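Local coordinates for protein Old Yellow Enzyme (Pichia, PDB 6AGZ) that probably uses its bound flavin mononucleotide to reduce the activated carbon-carbon double bonds of enone compounds, as other old yellow enzymes do, at residues F181-V186 and R278-S283. Sequence-based numbering, arbitrary orientation.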
ATOM      1  N   PHE A 181      15.766 -28.086  10.611  1.00 17.97           N
ATOM      2  CA  PHE A 181      15.833 -26.898   9.770  1.00 18.09           C
ATOM      3  C   PHE A 181      15.946 -25.640  10.626  1.00 18.62           C
ATOM      4  O   PHE A 181      15.464 -25.586  11.761  1.00 17.20           O
ATOM      5  CB  PHE A 181      14.596 -26.798   8.873  1.00 17.99           C
ATOM      6  CG  PHE A 181      14.576 -27.787   7.743  1.00 17.21           C
ATOM      7  CD1 PHE A 181      15.191 -27.493   6.536  1.00 17.51           C
ATOM      8  CD2 PHE A 181      13.924 -29.003   7.877  1.00 15.92           C
ATOM      9  CE1 PHE A 181      15.167 -28.396   5.490  1.00 16.74           C
ATOM     10  CE2 PHE A 181      13.896 -29.910   6.832  1.00 15.94           C
ATOM     11  CZ  PHE A 181      14.519 -29.606   5.638  1.00 16.02           C
ATOM     12  N   ASP A 182      16.590 -24.613  10.067  1.00 17.92           N
ATOM     13  CA  ASP A 182      16.754 -23.364  10.802  1.00 19.48           C
ATOM     14  C   ASP A 182      15.475 -22.537  10.791  1.00 18.45           C
ATOM     15  O   ASP A 182      15.156 -21.874  11.784  1.00 19.77           O
ATOM     16  CB  ASP A 182      17.919 -22.559  10.223  1.00 19.23           C
ATOM     17  CG  ASP A 182      19.240 -23.297  10.317  1.00 19.61           C
ATOM     18  OD1 ASP A 182      19.828 -23.330  11.420  1.00 20.01           O
ATOM     19  OD2 ASP A 182      19.693 -23.847   9.292  1.00 18.75           O
ATOM     20  N   MET A 183      14.735 -22.561   9.685  1.00 17.52           N
ATOM     21  CA  MET A 183      13.451 -21.886   9.601  1.00 18.03           C
ATOM     22  C   MET A 183      12.462 -22.782   8.875  1.00 16.80           C
ATOM     23  O   MET A 183      12.824 -23.802   8.281  1.00 16.49           O
ATOM     24  CB  MET A 183      13.541 -20.539   8.870  1.00 19.11           C
ATOM     25  CG  MET A 183      14.470 -19.527   9.499  1.00 21.08           C
ATOM     26  SD  MET A 183      16.099 -19.556   8.736  1.00 21.91           S
ATOM     27  CE  MET A 183      16.865 -18.147   9.536  1.00 23.05           C
ATOM     28  N   VAL A 184      11.198 -22.380   8.930  1.00 16.25           N
ATOM     29  CA  VAL A 184      10.143 -22.967   8.119  1.00 17.62           C
ATOM     30  C   VAL A 184       9.410 -21.818   7.437  1.00 18.36           C
ATOM     31  O   VAL A 184       9.010 -20.851   8.094  1.00 19.41           O
ATOM     32  CB  VAL A 184       9.196 -23.853   8.958  1.00 18.98           C
ATOM     33  CG1 VAL A 184       8.358 -23.040   9.949  1.00 18.62           C
ATOM     34  CG2 VAL A 184       8.320 -24.693   8.058  1.00 19.63           C
ATOM     35  N   GLU A 185       9.299 -21.887   6.115  1.00 18.27           N
ATOM     36  CA  GLU A 185       8.775 -20.785   5.318  1.00 19.23           C
ATOM     37  C   GLU A 185       7.397 -21.155   4.792  1.00 19.56           C
ATOM     38  O   GLU A 185       7.239 -22.167   4.102  1.00 19.89           O
ATOM     39  CB  GLU A 185       9.712 -20.436   4.162  1.00 20.70           C
ATOM     40  CG  GLU A 185       9.138 -19.391   3.217  1.00 18.96           C
ATOM     41  CD  GLU A 185      10.084 -19.032   2.092  1.00 18.83           C
ATOM     42  OE1 GLU A 185      11.312 -19.024   2.325  1.00 19.48           O
ATOM     43  OE2 GLU A 185       9.603 -18.761   0.973  1.00 18.91           O
ATOM     44  N   VAL A 186       6.407 -20.330   5.115  1.00 17.93           N
ATOM     45  CA  VAL A 186       5.039 -20.559   4.671  1.00 16.57           C
ATOM     46  C   VAL A 186       4.897 -20.005   3.257  1.00 16.63           C
ATOM     47  O   VAL A 186       5.010 -18.796   3.035  1.00 17.01           O
ATOM     48  CB  VAL A 186       4.030 -19.921   5.630  1.00 15.08           C
ATOM     49  CG1 VAL A 186       2.649 -19.986   5.046  1.00 12.98           C
ATOM     50  CG2 VAL A 186       4.066 -20.632   6.974  1.00 15.30           C
ATOM     51  N   ARG A 278       8.781 -11.485  15.916  1.00 19.29           N
ATOM     52  CA  ARG A 278       9.334 -11.021  14.651  1.00 19.94           C
ATOM     53  C   ARG A 278       9.730 -12.229  13.814  1.00 18.44           C
ATOM     54  O   ARG A 278      10.543 -13.050  14.252  1.00 17.95           O
ATOM     55  CB  ARG A 278      10.539 -10.111  14.892  1.00 22.76           C
ATOM     56  CG  ARG A 278      11.413  -9.872  13.666  1.00 24.57           C
ATOM     57  CD  ARG A 278      10.842  -8.797  12.753  1.00 24.71           C
ATOM     58  NE  ARG A 278      10.850  -7.480  13.384  1.00 23.60           N
ATOM     59  CZ  ARG A 278      10.333  -6.384  12.836  1.00 23.25           C
ATOM     60  NH1 ARG A 278       9.759  -6.444  11.642  1.00 21.70           N
ATOM     61  NH2 ARG A 278      10.381  -5.230  13.486  1.00 24.09           N
ATOM     62  N   LEU A 279       9.148 -12.341  12.621  1.00 18.17           N
ATOM     63  CA  LEU A 279       9.493 -13.434  11.724  1.00 17.18           C
ATOM     64  C   LEU A 279      10.976 -13.388  11.374  1.00 15.24           C
ATOM     65  O   LEU A 279      11.613 -12.331  11.408  1.00 14.37           O
ATOM     66  CB  LEU A 279       8.655 -13.372  10.445  1.00 15.59           C
ATOM     67  CG  LEU A 279       7.142 -13.561  10.561  1.00 15.00           C
ATOM     68  CD1 LEU A 279       6.500 -13.573   9.180  1.00 14.22           C
ATOM     69  CD2 LEU A 279       6.817 -14.839  11.317  1.00 15.16           C
ATOM     70  N   ALA A 280      11.528 -14.557  11.045  1.00 13.07           N
ATOM     71  CA  ALA A 280      12.917 -14.618  10.604  1.00 13.77           C
ATOM     72  C   ALA A 280      13.130 -13.752   9.370  1.00 14.02           C
ATOM     73  O   ALA A 280      14.088 -12.975   9.299  1.00 14.20           O
ATOM     74  CB  ALA A 280      13.320 -16.067  10.330  1.00 13.14           C
ATOM     75  N   TYR A 281      12.232 -13.861   8.392  1.00 15.49           N
ATOM     76  CA  TYR A 281      12.295 -13.033   7.197  1.00 14.94           C
ATOM     77  C   TYR A 281      10.953 -13.090   6.483  1.00 13.87           C
ATOM     78  O   TYR A 281      10.143 -13.992   6.712  1.00 13.90           O
ATOM     79  CB  TYR A 281      13.423 -13.477   6.257  1.00 14.61           C
ATOM     80  CG  TYR A 281      13.281 -14.887   5.721  1.00 14.91           C
ATOM     81  CD1 TYR A 281      13.786 -15.973   6.425  1.00 16.60           C
ATOM     82  CD2 TYR A 281      12.653 -15.130   4.505  1.00 14.76           C
ATOM     83  CE1 TYR A 281      13.664 -17.262   5.937  1.00 16.89           C
ATOM     84  CE2 TYR A 281      12.525 -16.415   4.009  1.00 15.66           C
ATOM     85  CZ  TYR A 281      13.033 -17.476   4.729  1.00 17.18           C
ATOM     86  OH  TYR A 281      12.906 -18.756   4.240  1.00 18.18           O
ATOM     87  N   VAL A 282      10.727 -12.104   5.619  1.00 12.49           N
ATOM     88  CA  VAL A 282       9.595 -12.087   4.702  1.00 13.56           C
ATOM     89  C   VAL A 282      10.148 -12.126   3.284  1.00 15.52           C
ATOM     90  O   VAL A 282      10.977 -11.287   2.916  1.00 15.56           O
ATOM     91  CB  VAL A 282       8.701 -10.850   4.911  1.00 14.44           C
ATOM     92  CG1 VAL A 282       7.641 -10.773   3.826  1.00 13.44           C
ATOM     93  CG2 VAL A 282       8.051 -10.894   6.283  1.00 16.79           C
ATOM     94  N   SER A 283       9.697 -13.101   2.498  1.00 17.19           N
ATOM     95  CA  SER A 283      10.206 -13.316   1.150  1.00 15.62           C
ATOM     96  C   SER A 283       9.264 -12.682   0.134  1.00 16.39           C
ATOM     97  O   SER A 283       8.055 -12.930   0.162  1.00 14.04           O
ATOM     98  CB  SER A 283      10.366 -14.809   0.863  1.00 13.51           C
ATOM     99  OG  SER A 283      10.937 -15.015  -0.417  1.00 12.61           O
TER
HETATM  100  O   HOH W   1      11.538 -17.553  -0.385  1.00  9.09           O
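Met183 lays its CG against the methyl of Ala280, CG to CB 3.7 Å, and the same CG reaches the rim of the Tyr281 ring near its plane, 4.3 Å from CE1. Two residues on from Met183, at Glu185, the contact turns polar. Tyr281 OH donates to Glu185 OE1 at 2.5 Å, a short bond that meets the carboxylate on its anti side and 15° out of its plane. OE1 lies at the ring edge, in the ring plane, while the carboxylate stands nearly upright to the ring, 86° between planes. An extended Glu185 chain, with CG anti to the backbone N (chi1 174°), carries the carboxylate to the Tyr281 hydroxyl. A water then donates to Glu185 OE2 at 2.7 Å and hydrogen-bonds Ser283 OG at 2.6 Å, so both carboxylate oxygens are tied to strand 281-285, one directly and one through water. Ser108 OG also bonds Tyr281 OH, giving the buried hydroxyl a second partner. This is the inside of a TIM barrel: strands 183-187 and 281-285 are the fourth and sixth of its eight parallel strands, with 236-240 between them, and their side chains meet within the barrel, the side chain of Glu185 about 5 Å from the bound FMN, with Ile65 of strand 63-70 touching both Glu185 and Tyr281.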